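Local coordinates for protein anthranilate-CoA ligase (Stigmatella aurantiaca, PDB 4WV3) that belongs to the ANL superfamily of AMP-binding enzymes and holds 5'-O-[(S)-[(2-aminobenzoyl)oxy](hydroxy)phosphoryl]adenosine in a pocket reached by both its N- and C-terminal domains, at residues Glu362-Leu368 against Leu393-Tyr399; Ile325-Arg330 against Ser339-Val343; Ser292-Ala296 against Thr504-Arg509; Trp408-Arg412 against Val424-Glu428. All blocks are in the same frame, centred on the assembly; numbering follows the deposited sequence.

Contact 1 (Glu362-Leu368 against Leu393-Tyr399); sequences EIGNVLL and LATGDKY. With 3UK (5'-O-[(S)-[(2-aminobenzoyl)oxy](hydroxy)phosphoryl]adenosine), chain C.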
# COMPACT_ATOMS: atom_id res chain seq x y z
N GLU A 362 -9.69 -16.51 -19.95
CA GLU A 362 -9.57 -15.26 -20.71
C GLU A 362 -9.44 -14.04 -19.81
O GLU A 362 -9.89 -14.04 -18.66
CB GLU A 362 -10.76 -15.09 -21.66
CG GLU A 362 -10.68 -15.96 -22.90
CD GLU A 362 -11.85 -15.75 -23.84
OE1 GLU A 362 -12.02 -14.62 -24.35
OE2 GLU A 362 -12.61 -16.71 -24.07
N ILE A 363 -8.82 -12.99 -20.35
CA ILE A 363 -8.61 -11.75 -19.62
C ILE A 363 -9.91 -10.98 -19.47
O ILE A 363 -10.62 -10.74 -20.45
CB ILE A 363 -7.58 -10.85 -20.33
CG1 ILE A 363 -6.35 -11.67 -20.73
CG2 ILE A 363 -7.19 -9.69 -19.44
CD1 ILE A 363 -5.31 -10.87 -21.49
N GLY A 364 -10.23 -10.59 -18.24
CA GLY A 364 -11.43 -9.82 -17.97
C GLY A 364 -11.19 -8.76 -16.92
O GLY A 364 -10.16 -8.75 -16.25
N ASN A 365 -12.15 -7.85 -16.77
CA ASN A 365 -12.07 -6.81 -15.76
C ASN A 365 -12.47 -7.34 -14.38
O ASN A 365 -13.40 -8.13 -14.27
CB ASN A 365 -12.94 -5.61 -16.14
CG ASN A 365 -12.56 -5.02 -17.49
OD1 ASN A 365 -11.64 -4.21 -17.58
ND2 ASN A 365 -13.26 -5.44 -18.53
N VAL A 366 -11.76 -6.90 -13.35
CA VAL A 366 -12.01 -7.38 -12.00
C VAL A 366 -13.14 -6.64 -11.30
O VAL A 366 -13.09 -5.42 -11.13
CB VAL A 366 -10.74 -7.28 -11.13
CG1 VAL A 366 -11.07 -7.61 -9.68
CG2 VAL A 366 -9.67 -8.20 -11.66
N LEU A 367 -14.16 -7.38 -10.90
CA LEU A 367 -15.23 -6.84 -10.07
C LEU A 367 -15.21 -7.49 -8.70
O LEU A 367 -15.30 -8.71 -8.58
CB LEU A 367 -16.60 -7.03 -10.74
CG LEU A 367 -16.91 -6.06 -11.89
CD1 LEU A 367 -18.26 -6.38 -12.51
CD2 LEU A 367 -16.87 -4.62 -11.40
N LEU A 368 -15.09 -6.67 -7.66
CA LEU A 368 -14.97 -7.17 -6.30
C LEU A 368 -16.23 -6.92 -5.48
O LEU A 368 -16.79 -5.82 -5.49
CB LEU A 368 -13.77 -6.51 -5.60
CG LEU A 368 -13.64 -6.72 -4.09
CD1 LEU A 368 -13.46 -8.19 -3.76
CD2 LEU A 368 -12.50 -5.89 -3.54
N LEU A 393 -17.20 -3.84 -6.98
CA LEU A 393 -16.17 -2.80 -7.02
C LEU A 393 -15.22 -3.01 -8.19
O LEU A 393 -14.58 -4.05 -8.30
CB LEU A 393 -15.39 -2.80 -5.70
CG LEU A 393 -14.20 -1.84 -5.62
CD1 LEU A 393 -14.68 -0.40 -5.69
CD2 LEU A 393 -13.40 -2.08 -4.35
N ALA A 394 -15.12 -2.01 -9.06
CA ALA A 394 -14.19 -2.05 -10.18
C ALA A 394 -12.83 -1.53 -9.74
O ALA A 394 -12.70 -0.38 -9.32
CB ALA A 394 -14.72 -1.24 -11.34
N THR A 395 -11.81 -2.39 -9.83
CA THR A 395 -10.47 -2.02 -9.39
C THR A 395 -9.63 -1.45 -10.52
O THR A 395 -8.58 -0.84 -10.28
CB THR A 395 -9.72 -3.23 -8.78
OG1 THR A 395 -9.60 -4.26 -9.76
CG2 THR A 395 -10.48 -3.76 -7.57
N GLY A 396 -10.09 -1.64 -11.76
CA GLY A 396 -9.36 -1.17 -12.92
C GLY A 396 -8.24 -2.11 -13.31
O GLY A 396 -7.27 -1.71 -13.96
N ASP A 397 -8.38 -3.38 -12.92
CA ASP A 397 -7.35 -4.38 -13.19
C ASP A 397 -7.83 -5.43 -14.19
O ASP A 397 -9.01 -5.75 -14.26
CB ASP A 397 -6.93 -5.08 -11.89
CG ASP A 397 -6.15 -4.17 -10.97
OD1 ASP A 397 -5.17 -3.56 -11.43
OD2 ASP A 397 -6.53 -4.06 -9.79
N LYS A 398 -6.88 -5.94 -14.97
CA LYS A 398 -7.15 -7.06 -15.87
C LYS A 398 -6.56 -8.33 -15.28
O LYS A 398 -5.39 -8.38 -14.92
CB LYS A 398 -6.57 -6.79 -17.26
CG LYS A 398 -7.42 -5.88 -18.14
CD LYS A 398 -8.74 -6.54 -18.50
CE LYS A 398 -9.42 -5.83 -19.67
NZ LYS A 398 -9.75 -4.42 -19.36
N TYR A 399 -7.39 -9.37 -15.18
CA TYR A 399 -6.96 -10.64 -14.61
C TYR A 399 -7.43 -11.81 -15.46
O TYR A 399 -8.37 -11.69 -16.25
CB TYR A 399 -7.53 -10.80 -13.20
CG TYR A 399 -6.57 -10.45 -12.08
CD1 TYR A 399 -6.39 -9.13 -11.69
CD2 TYR A 399 -5.87 -11.44 -11.41
CE1 TYR A 399 -5.52 -8.80 -10.66
CE2 TYR A 399 -5.00 -11.12 -10.38
CZ TYR A 399 -4.83 -9.80 -10.01
OH TYR A 399 -3.97 -9.47 -8.99
C10 3UK C . -2.35 -2.92 -7.82
C15 3UK C . -1.51 -5.22 -7.35
C17 3UK C . -0.90 -7.09 -8.66
C21 3UK C . -3.69 -3.21 -8.42
C26 3UK C . -2.85 -2.19 -1.75
C28 3UK C . -2.38 -4.34 -0.78
O01 3UK C . -1.70 -1.05 -3.54
C02 3UK C . -2.74 -1.15 -2.93
O03 3UK C . -3.71 -0.12 -3.01
P04 3UK C . -3.59 1.05 -4.09
O05 3UK C . -4.79 2.04 -3.89
O06 3UK C . -3.65 0.49 -5.59
C07 3UK C . -4.31 -0.76 -5.86
C08 3UK C . -3.83 -1.26 -7.20
O09 3UK C . -2.46 -1.70 -7.09
N11 3UK C . -1.95 -3.97 -6.94
C12 3UK C . -1.91 -3.91 -5.58
N13 3UK C . -1.47 -5.11 -5.11
C14 3UK C . -1.22 -5.94 -6.18
N16 3UK C . -1.35 -5.81 -8.56
N18 3UK C . -0.60 -7.82 -7.59
C19 3UK C . -0.73 -7.31 -6.36
N20 3UK C . -0.41 -8.10 -5.22
O22 3UK C . -3.72 -2.77 -9.76
C23 3UK C . -4.62 -2.43 -7.62
O24 3UK C . -5.74 -2.02 -8.42
O25 3UK C . -2.30 1.81 -3.87
C27 3UK C . -2.26 -3.42 -1.85
C29 3UK C . -3.11 -3.99 0.41
C30 3UK C . -3.70 -2.75 0.50
C31 3UK C . -3.58 -1.83 -0.56
N32 3UK C . -4.21 -0.51 -0.46
O HOH W 1 -12.21 -3.32 -13.10

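Contact 2 (Ile325-Arg330 against Ser339-Val343); sequences IFISNR and SGKPV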
# COMPACT_ATOMS: atom_id res chain seq x y z
N ILE A 325 -6.19 -6.53 1.14
CA ILE A 325 -6.14 -7.62 0.16
C ILE A 325 -7.45 -8.40 0.01
O ILE A 325 -8.09 -8.76 1.00
CB ILE A 325 -4.99 -8.59 0.49
CG1 ILE A 325 -3.65 -7.85 0.46
CG2 ILE A 325 -4.97 -9.77 -0.47
CD1 ILE A 325 -2.45 -8.74 0.67
N PHE A 326 -7.85 -8.64 -1.24
CA PHE A 326 -9.06 -9.40 -1.54
C PHE A 326 -8.79 -10.69 -2.32
O PHE A 326 -9.64 -11.57 -2.40
CB PHE A 326 -10.09 -8.52 -2.26
CG PHE A 326 -9.55 -7.78 -3.45
CD1 PHE A 326 -9.68 -8.30 -4.73
CD2 PHE A 326 -8.91 -6.56 -3.29
CE1 PHE A 326 -9.18 -7.62 -5.82
CE2 PHE A 326 -8.40 -5.88 -4.38
CZ PHE A 326 -8.54 -6.40 -5.64
N ILE A 327 -7.60 -10.78 -2.91
CA ILE A 327 -7.13 -12.03 -3.52
C ILE A 327 -5.70 -12.28 -3.05
O ILE A 327 -4.82 -11.45 -3.28
CB ILE A 327 -7.10 -11.96 -5.06
CG1 ILE A 327 -8.38 -11.35 -5.61
CG2 ILE A 327 -6.85 -13.34 -5.65
CD1 ILE A 327 -8.34 -11.09 -7.10
N SER A 328 -5.47 -13.41 -2.40
CA SER A 328 -4.15 -13.67 -1.82
C SER A 328 -3.71 -15.13 -1.90
O SER A 328 -4.53 -16.03 -2.10
CB SER A 328 -4.12 -13.23 -0.35
OG SER A 328 -2.86 -13.50 0.23
N ASN A 329 -2.41 -15.34 -1.76
CA ASN A 329 -1.86 -16.67 -1.56
C ASN A 329 -1.94 -17.03 -0.09
O ASN A 329 -2.31 -16.19 0.74
CB ASN A 329 -0.41 -16.73 -2.04
CG ASN A 329 -0.28 -16.59 -3.55
OD1 ASN A 329 -0.33 -17.58 -4.28
ND2 ASN A 329 -0.12 -15.36 -4.02
N ARG A 330 -1.60 -18.27 0.24
CA ARG A 330 -1.69 -18.75 1.61
C ARG A 330 -0.45 -19.55 1.97
O ARG A 330 0.18 -20.13 1.09
CB ARG A 330 -2.95 -19.61 1.79
CG ARG A 330 -4.24 -18.82 1.73
CD ARG A 330 -5.38 -19.67 1.21
NE ARG A 330 -6.61 -18.89 1.05
CZ ARG A 330 -6.86 -18.10 0.01
NH1 ARG A 330 -5.97 -17.98 -0.97
NH2 ARG A 330 -8.00 -17.42 -0.05
N SER A 339 -1.70 -14.05 -7.98
CA SER A 339 -2.30 -13.36 -6.84
C SER A 339 -3.01 -14.36 -5.92
O SER A 339 -3.64 -13.96 -4.95
CB SER A 339 -3.29 -12.30 -7.32
OG SER A 339 -2.63 -11.30 -8.09
N GLY A 340 -2.91 -15.64 -6.25
CA GLY A 340 -3.46 -16.69 -5.42
C GLY A 340 -4.92 -17.00 -5.65
O GLY A 340 -5.40 -17.02 -6.79
N LYS A 341 -5.64 -17.23 -4.56
CA LYS A 341 -7.04 -17.63 -4.60
C LYS A 341 -7.92 -16.56 -3.96
O LYS A 341 -7.43 -15.74 -3.19
CB LYS A 341 -7.22 -18.97 -3.87
CG LYS A 341 -6.47 -20.13 -4.50
CD LYS A 341 -7.18 -20.63 -5.75
CE LYS A 341 -6.44 -21.80 -6.37
NZ LYS A 341 -6.29 -22.94 -5.43
N PRO A 342 -9.23 -16.56 -4.29
CA PRO A 342 -10.17 -15.62 -3.67
C PRO A 342 -10.21 -15.76 -2.15
O PRO A 342 -10.20 -16.88 -1.63
CB PRO A 342 -11.52 -16.05 -4.26
CG PRO A 342 -11.17 -16.66 -5.57
CD PRO A 342 -9.86 -17.36 -5.35
N VAL A 343 -10.27 -14.63 -1.45
CA VAL A 343 -10.36 -14.63 0.00
C VAL A 343 -11.82 -14.80 0.44
O VAL A 343 -12.70 -14.10 -0.05
CB VAL A 343 -9.81 -13.32 0.59
CG1 VAL A 343 -10.03 -13.27 2.09
CG2 VAL A 343 -8.33 -13.17 0.25

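Contact 3 (Ser292-Ala296 against Thr504-Arg509); sequences SASEA and TGKIQR. With 3UK (5'-O-[(S)-[(2-aminobenzoyl)oxy](hydroxy)phosphoryl]adenosine), chain C.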
# COMPACT_ATOMS: atom_id res chain seq x y z
N SER A 292 3.95 -9.60 -0.01
CA SER A 292 4.21 -8.68 -1.11
C SER A 292 2.91 -8.18 -1.73
O SER A 292 1.95 -8.94 -1.87
CB SER A 292 5.07 -9.35 -2.19
OG SER A 292 5.29 -8.48 -3.28
N ALA A 293 2.88 -6.91 -2.10
CA ALA A 293 1.70 -6.32 -2.73
C ALA A 293 2.09 -4.96 -3.31
O ALA A 293 3.25 -4.56 -3.24
CB ALA A 293 0.67 -5.93 -1.68
N SER A 294 1.10 -4.25 -3.86
CA SER A 294 1.35 -2.98 -4.52
C SER A 294 1.37 -3.24 -6.02
O SER A 294 0.60 -2.66 -6.78
CB SER A 294 2.68 -2.38 -4.07
OG SER A 294 2.75 -1.00 -4.41
N GLU A 295 2.25 -4.15 -6.43
CA GLU A 295 2.28 -4.65 -7.80
C GLU A 295 2.55 -6.15 -7.80
O GLU A 295 2.98 -6.71 -6.78
CB GLU A 295 3.34 -3.92 -8.64
CG GLU A 295 2.97 -2.49 -9.01
CD GLU A 295 3.82 -1.94 -10.14
OE1 GLU A 295 4.53 -2.73 -10.79
OE2 GLU A 295 3.78 -0.71 -10.38
N ALA A 296 2.31 -6.80 -8.93
CA ALA A 296 2.47 -8.25 -9.03
C ALA A 296 3.91 -8.69 -8.77
O ALA A 296 4.85 -8.16 -9.36
CB ALA A 296 2.01 -8.74 -10.40
N THR A 504 4.26 4.37 -2.92
CA THR A 504 3.61 3.13 -2.53
C THR A 504 4.24 1.93 -3.23
O THR A 504 3.68 0.83 -3.24
CB THR A 504 2.10 3.17 -2.85
OG1 THR A 504 1.90 3.41 -4.24
CG2 THR A 504 1.42 4.26 -2.04
N GLY A 505 5.41 2.15 -3.82
CA GLY A 505 6.17 1.08 -4.45
C GLY A 505 5.65 0.66 -5.81
O GLY A 505 5.83 -0.48 -6.23
N LYS A 506 5.00 1.59 -6.50
CA LYS A 506 4.48 1.33 -7.84
C LYS A 506 5.36 1.97 -8.90
O LYS A 506 6.16 2.85 -8.60
CB LYS A 506 3.05 1.85 -7.98
CG LYS A 506 2.05 1.22 -7.04
CD LYS A 506 0.66 1.79 -7.27
CE LYS A 506 -0.34 1.24 -6.28
NZ LYS A 506 -0.47 -0.24 -6.37
N ILE A 507 5.21 1.53 -10.14
CA ILE A 507 5.89 2.15 -11.27
C ILE A 507 4.90 2.96 -12.09
O ILE A 507 3.90 2.43 -12.57
CB ILE A 507 6.58 1.11 -12.16
CG1 ILE A 507 7.73 0.44 -11.41
CG2 ILE A 507 7.09 1.76 -13.44
CD1 ILE A 507 8.52 -0.55 -12.25
N GLN A 508 5.17 4.25 -12.23
CA GLN A 508 4.29 5.15 -12.98
C GLN A 508 4.49 4.98 -14.48
O GLN A 508 5.16 5.79 -15.13
CB GLN A 508 4.54 6.60 -12.57
CG GLN A 508 4.15 6.90 -11.13
CD GLN A 508 4.59 8.28 -10.68
OE1 GLN A 508 5.62 8.78 -11.11
NE2 GLN A 508 3.79 8.89 -9.81
N ARG A 509 3.89 3.93 -15.04
CA ARG A 509 4.03 3.61 -16.45
C ARG A 509 3.36 4.64 -17.36
O ARG A 509 3.67 4.72 -18.55
CB ARG A 509 3.49 2.21 -16.74
CG ARG A 509 4.33 1.10 -16.12
CD ARG A 509 3.60 -0.23 -16.15
NE ARG A 509 4.36 -1.27 -15.47
CZ ARG A 509 4.40 -1.43 -14.15
NH1 ARG A 509 3.71 -0.62 -13.36
NH2 ARG A 509 5.12 -2.41 -13.62
C10 3UK C . -2.35 -2.92 -7.82
C15 3UK C . -1.51 -5.22 -7.35
C17 3UK C . -0.90 -7.09 -8.66
C21 3UK C . -3.69 -3.21 -8.42
C26 3UK C . -2.85 -2.19 -1.75
C28 3UK C . -2.38 -4.34 -0.78
O01 3UK C . -1.70 -1.05 -3.54
C02 3UK C . -2.74 -1.15 -2.93
O03 3UK C . -3.71 -0.12 -3.01
P04 3UK C . -3.59 1.05 -4.09
O05 3UK C . -4.79 2.04 -3.89
O06 3UK C . -3.65 0.49 -5.59
C07 3UK C . -4.31 -0.76 -5.86
C08 3UK C . -3.83 -1.26 -7.20
O09 3UK C . -2.46 -1.70 -7.09
N11 3UK C . -1.95 -3.97 -6.94
C12 3UK C . -1.91 -3.91 -5.58
N13 3UK C . -1.47 -5.11 -5.11
C14 3UK C . -1.22 -5.94 -6.18
N16 3UK C . -1.35 -5.81 -8.56
N18 3UK C . -0.60 -7.82 -7.59
C19 3UK C . -0.73 -7.31 -6.36
N20 3UK C . -0.41 -8.10 -5.22
O22 3UK C . -3.72 -2.77 -9.76
C23 3UK C . -4.62 -2.43 -7.62
O24 3UK C . -5.74 -2.02 -8.42
O25 3UK C . -2.30 1.81 -3.87
C27 3UK C . -2.26 -3.42 -1.85
C29 3UK C . -3.11 -3.99 0.41
C30 3UK C . -3.70 -2.75 0.50
C31 3UK C . -3.58 -1.83 -0.56
N32 3UK C . -4.21 -0.51 -0.46

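Contact 4 (Trp408-Arg412 against Val424-Glu428); sequences WHAGR and VSPVE. With 3UK (5'-O-[(S)-[(2-aminobenzoyl)oxy](hydroxy)phosphoryl]adenosine), chain C.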
# COMPACT_ATOMS: atom_id res chain seq x y z
N TRP A 408 -4.08 -14.50 -12.15
CA TRP A 408 -2.86 -13.86 -12.63
C TRP A 408 -3.14 -12.43 -13.10
O TRP A 408 -4.04 -12.19 -13.91
CB TRP A 408 -2.23 -14.67 -13.76
CG TRP A 408 -1.65 -15.97 -13.30
CD1 TRP A 408 -2.34 -17.10 -12.98
CD2 TRP A 408 -0.26 -16.28 -13.12
NE1 TRP A 408 -1.47 -18.09 -12.60
CE2 TRP A 408 -0.18 -17.61 -12.69
CE3 TRP A 408 0.92 -15.55 -13.29
CZ2 TRP A 408 1.03 -18.24 -12.41
CZ3 TRP A 408 2.13 -16.18 -13.02
CH2 TRP A 408 2.17 -17.51 -12.59
N HIS A 409 -2.35 -11.49 -12.59
CA HIS A 409 -2.51 -10.09 -12.93
C HIS A 409 -1.96 -9.79 -14.32
O HIS A 409 -0.75 -9.88 -14.54
CB HIS A 409 -1.80 -9.21 -11.90
CG HIS A 409 -2.11 -7.75 -12.03
ND1 HIS A 409 -1.17 -6.77 -11.79
CD2 HIS A 409 -3.25 -7.11 -12.35
CE1 HIS A 409 -1.72 -5.58 -11.97
NE2 HIS A 409 -2.98 -5.76 -12.31
N ALA A 410 -2.84 -9.44 -15.25
CA ALA A 410 -2.42 -9.05 -16.59
C ALA A 410 -1.85 -7.64 -16.55
O ALA A 410 -1.02 -7.27 -17.38
CB ALA A 410 -3.58 -9.14 -17.56
N GLY A 411 -2.30 -6.86 -15.57
CA GLY A 411 -1.85 -5.49 -15.41
C GLY A 411 -3.02 -4.54 -15.26
O GLY A 411 -4.18 -4.96 -15.37
N ARG A 412 -2.73 -3.28 -15.00
CA ARG A 412 -3.76 -2.24 -15.00
C ARG A 412 -4.39 -2.20 -16.38
O ARG A 412 -3.72 -2.47 -17.38
CB ARG A 412 -3.16 -0.88 -14.66
CG ARG A 412 -2.64 -0.75 -13.23
CD ARG A 412 -3.78 -0.70 -12.23
NE ARG A 412 -4.70 0.41 -12.50
CZ ARG A 412 -5.73 0.73 -11.72
NH1 ARG A 412 -5.99 0.02 -10.63
NH2 ARG A 412 -6.51 1.75 -12.04
N VAL A 424 -1.48 -7.24 -25.14
CA VAL A 424 -0.20 -7.64 -24.56
C VAL A 424 -0.11 -7.22 -23.10
O VAL A 424 -0.22 -6.03 -22.78
CB VAL A 424 0.98 -7.05 -25.35
CG1 VAL A 424 2.29 -7.34 -24.63
CG2 VAL A 424 1.01 -7.61 -26.76
N SER A 425 0.09 -8.20 -22.23
CA SER A 425 0.24 -7.93 -20.80
C SER A 425 1.65 -7.47 -20.47
O SER A 425 2.62 -8.17 -20.75
CB SER A 425 -0.09 -9.19 -20.00
OG SER A 425 0.29 -9.04 -18.64
N PRO A 426 1.77 -6.27 -19.88
CA PRO A 426 3.08 -5.77 -19.45
C PRO A 426 3.64 -6.61 -18.31
O PRO A 426 4.85 -6.82 -18.25
CB PRO A 426 2.78 -4.35 -18.97
CG PRO A 426 1.32 -4.36 -18.63
CD PRO A 426 0.69 -5.30 -19.61
N VAL A 427 2.77 -7.09 -17.43
CA VAL A 427 3.19 -7.90 -16.29
C VAL A 427 3.91 -9.17 -16.74
O VAL A 427 4.96 -9.52 -16.19
CB VAL A 427 1.99 -8.29 -15.40
CG1 VAL A 427 2.43 -9.20 -14.27
CG2 VAL A 427 1.33 -7.04 -14.84
N GLU A 428 3.34 -9.86 -17.73
CA GLU A 428 3.94 -11.08 -18.25
C GLU A 428 5.31 -10.81 -18.87
O GLU A 428 6.26 -11.56 -18.64
CB GLU A 428 3.03 -11.73 -19.29
CG GLU A 428 3.63 -12.98 -19.91
CD GLU A 428 2.80 -13.52 -21.05
OE1 GLU A 428 1.69 -13.00 -21.28
OE2 GLU A 428 3.26 -14.47 -21.72
C10 3UK C . -2.35 -2.92 -7.82
C15 3UK C . -1.51 -5.22 -7.35
C17 3UK C . -0.90 -7.09 -8.66
C21 3UK C . -3.69 -3.21 -8.42
C26 3UK C . -2.85 -2.19 -1.75
C28 3UK C . -2.38 -4.34 -0.78
O01 3UK C . -1.70 -1.05 -3.54
C02 3UK C . -2.74 -1.15 -2.93
O03 3UK C . -3.71 -0.12 -3.01
P04 3UK C . -3.59 1.05 -4.09
O05 3UK C . -4.79 2.04 -3.89
O06 3UK C . -3.65 0.49 -5.59
C07 3UK C . -4.31 -0.76 -5.86
C08 3UK C . -3.83 -1.26 -7.20
O09 3UK C . -2.46 -1.70 -7.09
N11 3UK C . -1.95 -3.97 -6.94
C12 3UK C . -1.91 -3.91 -5.58
N13 3UK C . -1.47 -5.11 -5.11
C14 3UK C . -1.22 -5.94 -6.18
N16 3UK C . -1.35 -5.81 -8.56
N18 3UK C . -0.60 -7.82 -7.59
C19 3UK C . -0.73 -7.31 -6.36
N20 3UK C . -0.41 -8.10 -5.22
O22 3UK C . -3.72 -2.77 -9.76
C23 3UK C . -4.62 -2.43 -7.62
O24 3UK C . -5.74 -2.02 -8.42
O25 3UK C . -2.30 1.81 -3.87
C27 3UK C . -2.26 -3.42 -1.85
C29 3UK C . -3.11 -3.99 0.41
C30 3UK C . -3.70 -2.75 0.50
C31 3UK C . -3.58 -1.83 -0.56
N32 3UK C . -4.21 -0.51 -0.46

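Contact 1 (Glu362-Leu368 against Leu393-Tyr399)
Strands G364-L368 and L393-Y399 run antiparallel at 143°, with doubly hydrogen-bonded pairs G364–Y399 and L368–L393 at the two ends and V366 N bonded to D397 O (3.1 Å) between them. The register slips by two residues between N365–K398 and L367–A394, a beta bulge, and a water links V366 O to G396 N across it. With chi1 at 172°, V366 sets CG2 beside its own backbone N, from where it meets CD1 of the Y399 ring obliquely at 3.4 Å. K398, bent at chi2 and chi4, lays CD across I363 CG2 (3.6 Å) and carries NZ to N365 OD1 at 2.6 Å, above the amide carbonyl plane; N365 ND2 is held by V351 O. L368 and L393 lie side by side, CD2 to CD2 4.0 Å. The Y399 hydroxyl has its partner in S339. T395 OG1 donates to D397 OD2 (3.1 Å) on the anti side, and OD2 also accepts from 3UK O24 (2.6 Å); D397 OD1 lies on 3UK O22, at a distance too short to be taken literally. An aspartate of a TGD sequence at the ribose hydroxyls is characteristic of the ANL nucleotide pocket.

Contact 2 (Ile325-Arg330 against Ser339-Val343)
I327 and S328 pair antiparallel with P342 and K341, so that strand 341-342 forms an edge of the large mixed sheet, while a classic beta bulge at F326-I327 faces I317 of the next strand. S339, ahead of the paired residues, sets CB 4.1 Å from I327 CG2, and its backbone bonds to Y407. At G340 the chain adopts a positive phi, and CA comes close to S328 O, making a CA-H...O contact of 3.6 Å. The same CA lies 3.4 Å from N329 OD1. The N329 amide is fixed in rotation by bonds from ND2 to D315 O and S338 O and from R335 N to OD1. K341 exchanges two backbone bonds with S328, K341 N reaching S328 O at 3.0 Å. Its side chain then leads away to a salt bridge with D333 and a cation-pi contact with Y406. The extended R330 crosses K341 at about a right angle, NH1 passing 3.3 Å from K341 CB. P342 shares a sheet face with I327, and both side chains rest on L348. Its carbonyl draws the edge of the R330 guanidinium in a weak bond, NH2 to P342 O at 2.8 Å. V343 lies between the sheet and V203 of helix 191-204. Its N donates to F326 O (3.3 Å), and with CG1 anti to the backbone N (chi1 175°), V343 turns CG2 to that same F326 O at 3.4 Å.

Contact 3 (Ser292-Ala296 against Thr504-Arg509)
E295 OE2 is gripped from opposite faces of its carboxylate plane, by I507 N at 2.7 Å and R509 NH1 at 3.0 Å. R509 completes an end-on salt bridge by giving NH2 to E295 OE1 (2.9 Å) on the syn side. Both partners stay close to the guanidinium plane, although the two flat groups are turned 44° against each other. The side chains are extended and come from opposite directions; I507 CG2 lies over one guanidinium face, toward its rim, and E430 forms a second salt bridge with NH2. Two bonds on OE2 and one on OE1 thus hold the carboxylate in place, and the pairing ties the N-terminal domain to the C-terminal one. Next to it, S294 OG sits against T504 O, a hydrogen bond modelled very short and so doubtful in length, and lies 3.5 Å from K506 CG. K506 is extended as far as CE; chi4 of -61° then turns NZ onto 3UK, to O09 at 2.6 Å and O01 at 3.2 Å. This is consistent with the lysine that the C-terminal domain contributes to the pocket in ANL enzymes. On the other segment, A293 CB approaches ring atom C28 of 3UK (3.6 Å), and A296 CB lies 3.8 Å from C17 of the adenine. The loop S292-A296 leads from strand 289-292 toward helix 299-309; Q508 is the N-cap of helix 509-520, and strand 439-448 packs against I507 and R509.

Contact 4 (Trp408-Arg412 against Val424-Glu428)
V427 overlaps the backbone carbonyls of H409 and A410, with CB 3.3 Å from H409 O and CG2 3.5 Å from A410 O. The valine points at the strand, and CG2 also reaches G411 CA (3.6 Å) and comes obliquely toward the H409 ring. A410 O takes a hydrogen bond from S425 OG (2.5 Å), and P426 CD lies beside the same oxygen at 3.4 Å. S425 does double duty: chi1 of 169° places OG where it donates to the strand and also accepts from E428 N at 3.3 Å, the capping bond of an N-cap. A strand carbonyl and a helix start are thereby joined through one hydroxyl. The strand carries ligand-pocket side chains here. H409 has N16 of 3UK over one face of its ring, CE1 to N16 3.4 Å; its NE2 is bonded to D397 OD1, and its ring meets that of Y399. R412, bent at chi2 and chi3, leads away from the helix and brings NH1 to 3UK O24 in a weak bond (3.0 Å), the oxygen near the guanidinium plane at its edge. G411-R412 probably begin the GRxD motif, near which the C-terminal domain pivots in ANL enzymes. Strand 407-412 bulges at A410-G411 opposite K398 of strand 392-401; strands 417-419 and 422-424 follow it, and P426 packs on L417 as helix 426-433 begins.

Overall arrangement
Three of the four contacts, 1, 3 and 4, touch 3UK, and I325 of contact 2 comes within about 4 Å of it. Contacts 1 and 4, centres about 12 Å apart, meet in one sheet, where strands 392-401 and 407-412 are neighbours: K398 O meets A410 N at 2.8 Å, probably as a hydrogen bond. Contacts 1 and 2, centres about 14 Å apart, join two different sheets, with Y399 OH probably bonded to S339 OG and L368 CD2 packed 3.5 Å from F326 CG. Contact 3, whose ends lie far apart in sequence, approaches from another side of the ligand; it meets contact 4 through A296 CB and V427 CG1 (3.9 Å) but does not touch contact 1, their centres about 17 Å apart.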